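Local coordinates for protein FI20010p1 (Drosophila melanogaster, PDB 7CFB) that probably serves, as the piRNA-pathway factor Krimper, as a scaffold in the piRNA amplification complex, using extended Tudor domains such as this one, at residues 54-59 against 130-135; 73-78 against 147-152; 126-131 against 152-157. All coordinates share one frame; numbering follows the deposited sequence.

The three contacts lie one beside the next in the extended Tudor domain, crystallised here without ligand. Contact 3 lies in the middle, its centre about 9 Å from that of contact 1 and about 11 Å from that of contact 2, whereas contacts 1 and 2 are about 20 Å apart between centres and do not touch. Phe-130 and Gly-131 belong to both contacts 1 and 3, and Glu-132 O lies 2.8 Å from Leu-127 N in a probable strand-pairing bond. Leu-152 belongs to both contacts 2 and 3; Ile-76 CG2 also packs 3.4 Å from Asp-129 OD2. Together they link both sheets to the short helices 74-80 and 147-150.

Contact 1: residues 54-59 against 130-135; sequences LASVDV and FGEHIH
A classic beta bulge, formed where Ala-55 and Ser-56 both face Tyr-65, presents its two side chains to the turn at Phe-130 and Gly-131. Ser-56 does most of the touching. Its hydroxyl stands between the backbone N and the carbonyl carbon (chi1 58°), and this rotation brings OG to 3.0 Å from Phe-130 O, close enough for a hydrogen bond, though the hydroxyl could also turn to another acceptor. On the same serine, CB lies 3.5 Å from Phe-130 O, while the methyl CB of Ala-55 approaches that carbonyl oxygen at 3.8 Å. The bulge belongs to strand 49-57 of the five-strand sheet, probably the staphylococcal-nuclease-like part of the extended Tudor fold; the turn leads into strand 132-136, at the edge of the antiparallel Tudor sheet. Gly-131 and Glu-132 in turn face Leu-127 in a G1 bulge, with Gly-131 at positive phi. A beta carbon on Gly-131 would lie only 3.4 Å from Ser-56 OG, so the small residue suits the approach as well as the backbone. Two waters extend the polar join. One donates to Gly-131 O and lies 3.1 Å from Ser-56 OG, so that the hydroxyl reaches the second carbonyl of the turn indirectly. The other donates to Ala-55 O (2.7 Å) and to Glu-132 OE2 (3.0 Å), bridging a strand carbonyl and a carboxylate whose other oxygen, OE1, forms a salt bridge with Lys-233. The Phe-130 ring leads away from the serine and packs on Ile-108 and Thr-110 of strand 108-117.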
# COMPACT_ATOMS: atom_id res chain seq x y z
N LEU A 54 -5.63 -3.29 -9.60
CA LEU A 54 -6.39 -3.79 -8.44
C LEU A 54 -5.30 -4.07 -7.41
O LEU A 54 -4.63 -5.06 -7.52
CB LEU A 54 -7.14 -5.06 -8.84
CG LEU A 54 -7.88 -5.77 -7.72
CD1 LEU A 54 -8.78 -4.82 -7.00
CD2 LEU A 54 -8.67 -6.95 -8.23
N ALA A 55 -5.11 -3.13 -6.49
CA ALA A 55 -4.02 -3.21 -5.50
C ALA A 55 -4.17 -4.41 -4.57
O ALA A 55 -3.24 -5.11 -4.41
CB ALA A 55 -3.98 -1.93 -4.73
N SER A 56 -5.35 -4.61 -4.03
CA SER A 56 -5.58 -5.73 -3.10
C SER A 56 -7.07 -5.98 -3.00
O SER A 56 -7.85 -5.09 -3.28
CB SER A 56 -5.00 -5.46 -1.75
OG SER A 56 -5.52 -4.29 -1.19
N VAL A 57 -7.44 -7.18 -2.65
CA VAL A 57 -8.87 -7.47 -2.44
C VAL A 57 -8.91 -8.04 -1.04
O VAL A 57 -8.26 -9.02 -0.81
CB VAL A 57 -9.39 -8.43 -3.52
CG1 VAL A 57 -10.60 -9.21 -3.07
CG2 VAL A 57 -9.68 -7.68 -4.80
N ASP A 58 -9.53 -7.35 -0.11
CA ASP A 58 -9.51 -7.87 1.27
C ASP A 58 -10.83 -8.59 1.47
O ASP A 58 -11.76 -7.97 1.95
CB ASP A 58 -9.31 -6.73 2.27
CG ASP A 58 -9.28 -7.20 3.70
OD1 ASP A 58 -9.43 -8.39 3.91
OD2 ASP A 58 -9.09 -6.36 4.57
N VAL A 59 -10.82 -9.92 1.33
CA VAL A 59 -12.07 -10.73 1.40
C VAL A 59 -12.51 -10.98 2.85
O VAL A 59 -13.49 -11.66 3.01
CB VAL A 59 -12.03 -12.02 0.55
CG1 VAL A 59 -13.42 -12.41 0.11
CG2 VAL A 59 -11.18 -11.86 -0.69
N PHE A 130 -0.27 -0.31 -1.19
CA PHE A 130 -0.92 -1.61 -1.46
C PHE A 130 -2.29 -1.76 -0.79
O PHE A 130 -3.00 -2.64 -1.15
CB PHE A 130 -0.06 -2.78 -0.99
CG PHE A 130 1.32 -2.87 -1.59
CD1 PHE A 130 1.68 -2.12 -2.68
CD2 PHE A 130 2.26 -3.72 -1.04
CE1 PHE A 130 2.96 -2.21 -3.21
CE2 PHE A 130 3.52 -3.83 -1.59
CZ PHE A 130 3.87 -3.07 -2.67
N GLY A 131 -2.65 -0.87 0.11
CA GLY A 131 -3.92 -0.99 0.84
C GLY A 131 -3.96 -2.19 1.77
O GLY A 131 -5.01 -2.69 1.97
N GLU A 132 -2.82 -2.55 2.36
CA GLU A 132 -2.78 -3.75 3.24
C GLU A 132 -2.36 -3.38 4.66
O GLU A 132 -1.43 -2.57 4.81
CB GLU A 132 -1.73 -4.73 2.74
CG GLU A 132 -2.11 -5.42 1.45
CD GLU A 132 -1.01 -6.36 1.02
OE1 GLU A 132 0.04 -6.39 1.70
OE2 GLU A 132 -1.20 -7.07 0.02
N HIS A 133 -3.03 -3.98 5.64
CA HIS A 133 -2.64 -3.77 7.05
C HIS A 133 -1.83 -4.99 7.43
O HIS A 133 -2.22 -6.06 7.07
CB HIS A 133 -3.85 -3.55 7.95
CG HIS A 133 -4.65 -2.36 7.56
ND1 HIS A 133 -4.44 -1.14 8.08
CD2 HIS A 133 -5.65 -2.23 6.68
CE1 HIS A 133 -5.27 -0.30 7.56
NE2 HIS A 133 -6.01 -0.93 6.69
N ILE A 134 -0.66 -4.79 8.01
CA ILE A 134 0.22 -5.92 8.40
C ILE A 134 0.77 -5.68 9.80
O ILE A 134 0.79 -4.56 10.23
CB ILE A 134 1.37 -6.06 7.40
CG1 ILE A 134 2.17 -4.77 7.28
CG2 ILE A 134 0.86 -6.53 6.05
CD1 ILE A 134 3.46 -4.84 8.00
N HIS A 135 1.16 -6.74 10.47
CA HIS A 135 1.79 -6.63 11.79
C HIS A 135 3.28 -6.34 11.58
O HIS A 135 3.88 -6.96 10.74
CB HIS A 135 1.54 -7.88 12.62
CG HIS A 135 2.13 -7.75 13.97
ND1 HIS A 135 1.60 -6.93 14.90
CD2 HIS A 135 3.21 -8.30 14.52
CE1 HIS A 135 2.32 -6.99 15.98
NE2 HIS A 135 3.29 -7.82 15.77
O HOH W 1 -2.03 -6.93 -2.86
O HOH W 2 -6.54 -5.16 1.55

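Contact 2: residues 73-78 against 147-152; sequences SDRIKK and DDIKRL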
# COMPACT_ATOMS: atom_id res chain seq x y z
N SER A 73 3.77 9.07 -9.88
CA SER A 73 4.18 8.10 -8.84
C SER A 73 5.53 7.47 -9.19
O SER A 73 5.97 6.61 -8.45
CB SER A 73 3.12 7.04 -8.68
OG SER A 73 3.13 6.15 -9.75
N ASP A 74 6.21 7.96 -10.21
CA ASP A 74 7.46 7.32 -10.70
C ASP A 74 8.50 7.18 -9.60
O ASP A 74 9.10 6.13 -9.54
CB ASP A 74 8.03 8.08 -11.91
CG ASP A 74 9.16 7.35 -12.59
OD1 ASP A 74 8.88 6.43 -13.33
OD2 ASP A 74 10.32 7.68 -12.31
N ARG A 75 8.65 8.15 -8.72
CA ARG A 75 9.68 8.04 -7.65
C ARG A 75 9.37 6.85 -6.73
O ARG A 75 10.31 6.23 -6.28
CB ARG A 75 9.86 9.36 -6.92
CG ARG A 75 10.42 10.46 -7.81
CD ARG A 75 11.91 10.58 -7.71
NE ARG A 75 12.34 11.17 -6.48
CZ ARG A 75 13.59 11.17 -6.08
NH1 ARG A 75 14.49 10.57 -6.81
NH2 ARG A 75 13.93 11.75 -4.96
N ILE A 76 8.09 6.61 -6.42
CA ILE A 76 7.70 5.46 -5.57
C ILE A 76 8.08 4.18 -6.31
O ILE A 76 8.65 3.32 -5.70
CB ILE A 76 6.20 5.47 -5.24
CG1 ILE A 76 5.76 6.78 -4.58
CG2 ILE A 76 5.83 4.24 -4.44
CD1 ILE A 76 4.29 7.04 -4.70
N LYS A 77 7.83 4.14 -7.61
CA LYS A 77 8.16 2.95 -8.42
C LYS A 77 9.66 2.70 -8.37
O LYS A 77 10.05 1.58 -8.21
CB LYS A 77 7.67 3.16 -9.85
CG LYS A 77 6.19 3.42 -10.02
CD LYS A 77 5.75 3.32 -11.44
CE LYS A 77 4.86 4.44 -11.90
NZ LYS A 77 4.12 4.09 -13.13
N LYS A 78 10.47 3.75 -8.46
CA LYS A 78 11.94 3.63 -8.42
C LYS A 78 12.38 3.07 -7.07
O LYS A 78 13.27 2.26 -7.06
CB LYS A 78 12.61 4.97 -8.70
CG LYS A 78 12.73 5.36 -10.15
CD LYS A 78 13.59 6.59 -10.29
CE LYS A 78 13.44 7.33 -11.60
NZ LYS A 78 13.20 6.42 -12.74
N ASP A 147 12.16 13.53 0.96
CA ASP A 147 10.94 14.31 1.23
C ASP A 147 9.95 14.30 0.07
O ASP A 147 8.78 14.19 0.34
CB ASP A 147 11.33 15.72 1.64
CG ASP A 147 10.19 16.49 2.26
OD1 ASP A 147 10.02 16.40 3.46
OD2 ASP A 147 9.52 17.15 1.52
N ASP A 148 10.40 14.38 -1.17
CA ASP A 148 9.44 14.36 -2.28
C ASP A 148 8.67 13.03 -2.30
O ASP A 148 7.50 13.07 -2.53
CB ASP A 148 10.12 14.71 -3.61
CG ASP A 148 11.06 13.65 -4.14
OD1 ASP A 148 12.02 13.36 -3.47
OD2 ASP A 148 10.76 13.09 -5.16
N ILE A 149 9.34 11.91 -2.07
CA ILE A 149 8.69 10.57 -2.10
C ILE A 149 7.75 10.45 -0.91
O ILE A 149 6.67 9.98 -1.05
CB ILE A 149 9.74 9.47 -2.17
CG1 ILE A 149 10.83 9.85 -3.17
CG2 ILE A 149 9.09 8.15 -2.52
CD1 ILE A 149 11.43 8.72 -3.91
N LYS A 150 8.20 10.94 0.22
CA LYS A 150 7.45 10.86 1.47
C LYS A 150 6.11 11.58 1.28
O LYS A 150 5.12 11.05 1.72
CB LYS A 150 8.32 11.46 2.57
CG LYS A 150 7.70 11.56 3.94
CD LYS A 150 8.70 11.63 5.05
CE LYS A 150 8.53 12.87 5.89
NZ LYS A 150 9.10 12.72 7.24
N ARG A 151 6.11 12.71 0.58
CA ARG A 151 4.94 13.60 0.41
C ARG A 151 4.00 13.17 -0.71
O ARG A 151 2.98 13.78 -0.83
CB ARG A 151 5.40 15.05 0.24
CG ARG A 151 5.85 15.71 1.53
CD ARG A 151 6.50 17.04 1.26
NE ARG A 151 7.03 17.67 2.44
CZ ARG A 151 6.33 18.38 3.29
NH1 ARG A 151 5.04 18.55 3.10
NH2 ARG A 151 6.92 18.91 4.33
N LEU A 152 4.36 12.17 -1.50
CA LEU A 152 3.49 11.73 -2.61
C LEU A 152 2.20 11.06 -2.09
O LEU A 152 2.25 10.41 -1.09
CB LEU A 152 4.27 10.81 -3.54
CG LEU A 152 5.28 11.53 -4.42
CD1 LEU A 152 6.18 10.53 -5.11
CD2 LEU A 152 4.58 12.40 -5.44
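Arg-75 lays its CB against CD1 of Ile-149 at 3.5 Å, and the same methyl lies over one face of the guanidinium, offset toward its rim. Bends at chi2 (-95°) and chi3 fold the arginine back so that its end reaches Asp-148 side-on. NE bonds OD2 at 2.8 Å through the syn lone pair of that oxygen, and NH2 bonds OD1 at 2.9 Å in a nearly straight line, N-H...O 170°. One nitrogen serves each oxygen, and this two-point grip holds the guanidinium and carboxylate nearly coplanar, 23° apart. With an alanine in place of Arg-75, the Asp-148 carboxylate would probably lose its bidentate mate across the contact and the Ile-149 methyl the guanidinium it lies against. Deeper in, the contact turns apolar. Ile-76 CG1 meets Leu-152 CD1 at 3.8 Å and, more loosely, Ile-149 CG2 at 4.1 Å; its CD1 lies alongside Leu-152 CB. The Ile-76 side chain runs antiparallel to those of Ile-149 and Leu-152 as it passes them. Ile-76 also rests on Trp-69 and Asp-129, which continues the packing toward the core. Apolar residues on the inner side with an ion pair on the more exposed side are typical of short amphipathic helices packed together, here helix 74-80 against helix 147-150 and against Leu-152 in the segment that follows it, within the Tudor region.

Contact 3: residues 126-131 against 152-157; sequences YLIDFG and LPAQAI
Ala-156 pushes its methyl into the turn that follows strand 123-127, where CB comes within 3.3 Å of Gly-131 N and 3.4 Å of Ile-128 O. This is the tight part of the contact: a beta carbon on Gly-131 would itself lie about 3.3 Å from the Ala-156 methyl. Next to it, Ile-128 CB and Ala-154 CB pack at 3.9 Å. The backbone link is slacker, since Ala-156 N reaches Ile-128 O in a weak hydrogen bond. The side-chain bond of Asp-129 is shorter and straighter. Its CG stands anti to the carbonyl carbon (chi1 -58°), which brings OD1 onto Gln-155 N at 3.1 Å, almost straight at 173° and through the anti lone pair, while Gln-155 CG lies 3.5 Å from the same oxygen. The carboxylate and the glutamine amide planes are 61° apart; the amide turns away, OE1 accepting from Trp-69 N. On the loose side, direct packing gives way to one water. Tyr-126 OH stays more than 4 Å from Ala-156 and instead donates to this water, which donates hydrogen bonds to Ile-128 O and to Ala-156 O (2.7 Å), so three buried polar groups are served at once. Asp-129 to Gly-131 spell the Asp-aromatic-Gly signature seen at this turn in many Tudor domains. Arg-111 pairs with Asp-129 OD2 through NE and bonds Leu-152 O and Pro-153 O as well, so the buried carboxylate is likely to stay ionised, its charge balanced by an arginine that ties it to the incoming loop.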
# COMPACT_ATOMS: atom_id res chain seq x y z
N TYR A 126 0.43 0.05 8.13
CA TYR A 126 -0.34 0.13 6.88
C TYR A 126 0.58 0.35 5.68
O TYR A 126 1.35 1.24 5.66
CB TYR A 126 -1.39 1.23 7.01
CG TYR A 126 -2.29 1.42 5.82
CD1 TYR A 126 -2.97 0.36 5.28
CD2 TYR A 126 -2.45 2.66 5.25
CE1 TYR A 126 -3.81 0.52 4.21
CE2 TYR A 126 -3.27 2.83 4.15
CZ TYR A 126 -3.96 1.75 3.63
OH TYR A 126 -4.78 1.88 2.57
N LEU A 127 0.42 -0.48 4.67
CA LEU A 127 1.17 -0.34 3.41
C LEU A 127 0.31 0.56 2.54
O LEU A 127 -0.57 0.09 1.88
CB LEU A 127 1.40 -1.73 2.82
CG LEU A 127 2.11 -2.72 3.73
CD1 LEU A 127 2.63 -3.89 2.94
CD2 LEU A 127 3.26 -2.07 4.44
N ILE A 128 0.66 1.84 2.54
CA ILE A 128 -0.16 2.92 1.91
C ILE A 128 -0.35 2.70 0.41
O ILE A 128 -1.36 3.11 -0.08
CB ILE A 128 0.36 4.33 2.28
CG1 ILE A 128 1.67 4.69 1.59
CG2 ILE A 128 0.44 4.49 3.78
CD1 ILE A 128 2.13 6.08 1.84
N ASP A 129 0.63 2.17 -0.28
CA ASP A 129 0.52 1.96 -1.74
C ASP A 129 -0.21 0.67 -2.10
O ASP A 129 -0.66 0.60 -3.21
CB ASP A 129 1.87 2.16 -2.42
CG ASP A 129 2.45 3.54 -2.16
OD1 ASP A 129 1.69 4.45 -2.09
OD2 ASP A 129 3.62 3.63 -1.97
N PHE A 130 -0.27 -0.31 -1.19
CA PHE A 130 -0.92 -1.61 -1.46
C PHE A 130 -2.29 -1.76 -0.79
O PHE A 130 -3.00 -2.64 -1.15
CB PHE A 130 -0.06 -2.78 -0.99
CG PHE A 130 1.32 -2.87 -1.59
CD1 PHE A 130 1.68 -2.12 -2.68
CD2 PHE A 130 2.26 -3.72 -1.04
CE1 PHE A 130 2.96 -2.21 -3.21
CE2 PHE A 130 3.52 -3.83 -1.59
CZ PHE A 130 3.87 -3.07 -2.67
N GLY A 131 -2.65 -0.87 0.11
CA GLY A 131 -3.92 -0.99 0.84
C GLY A 131 -3.96 -2.19 1.77
O GLY A 131 -5.01 -2.69 1.97
N LEU A 152 4.36 12.17 -1.50
CA LEU A 152 3.49 11.73 -2.61
C LEU A 152 2.20 11.06 -2.09
O LEU A 152 2.25 10.41 -1.09
CB LEU A 152 4.27 10.81 -3.54
CG LEU A 152 5.28 11.53 -4.42
CD1 LEU A 152 6.18 10.53 -5.11
CD2 LEU A 152 4.58 12.40 -5.44
N PRO A 153 1.06 11.19 -2.78
CA PRO A 153 -0.18 10.58 -2.33
C PRO A 153 -0.17 9.04 -2.27
O PRO A 153 0.45 8.42 -3.06
CB PRO A 153 -1.20 11.00 -3.39
CG PRO A 153 -0.58 12.20 -4.03
CD PRO A 153 0.90 11.94 -4.01
N ALA A 154 -0.87 8.49 -1.30
CA ALA A 154 -0.97 7.04 -1.16
C ALA A 154 -1.65 6.53 -2.42
O ALA A 154 -2.65 7.06 -2.78
CB ALA A 154 -1.77 6.70 0.06
N GLN A 155 -1.07 5.54 -3.05
CA GLN A 155 -1.62 4.95 -4.28
C GLN A 155 -2.93 4.21 -4.03
O GLN A 155 -3.78 4.25 -4.88
CB GLN A 155 -0.56 4.08 -4.95
CG GLN A 155 0.63 4.89 -5.42
CD GLN A 155 0.20 5.90 -6.45
OE1 GLN A 155 -0.24 5.55 -7.51
NE2 GLN A 155 0.32 7.16 -6.13
N ALA A 156 -3.05 3.53 -2.90
CA ALA A 156 -4.21 2.65 -2.68
C ALA A 156 -5.46 3.40 -2.24
O ALA A 156 -5.49 3.91 -1.17
CB ALA A 156 -3.84 1.54 -1.75
N ILE A 157 -6.48 3.35 -3.08
CA ILE A 157 -7.78 4.01 -2.81
C ILE A 157 -8.83 2.95 -2.45
O ILE A 157 -9.03 2.06 -3.23
CB ILE A 157 -8.24 4.89 -3.98
CG1 ILE A 157 -7.17 5.87 -4.43
CG2 ILE A 157 -9.52 5.60 -3.62
CD1 ILE A 157 -6.74 6.82 -3.37
O HOH W 3 -3.91 3.88 1.04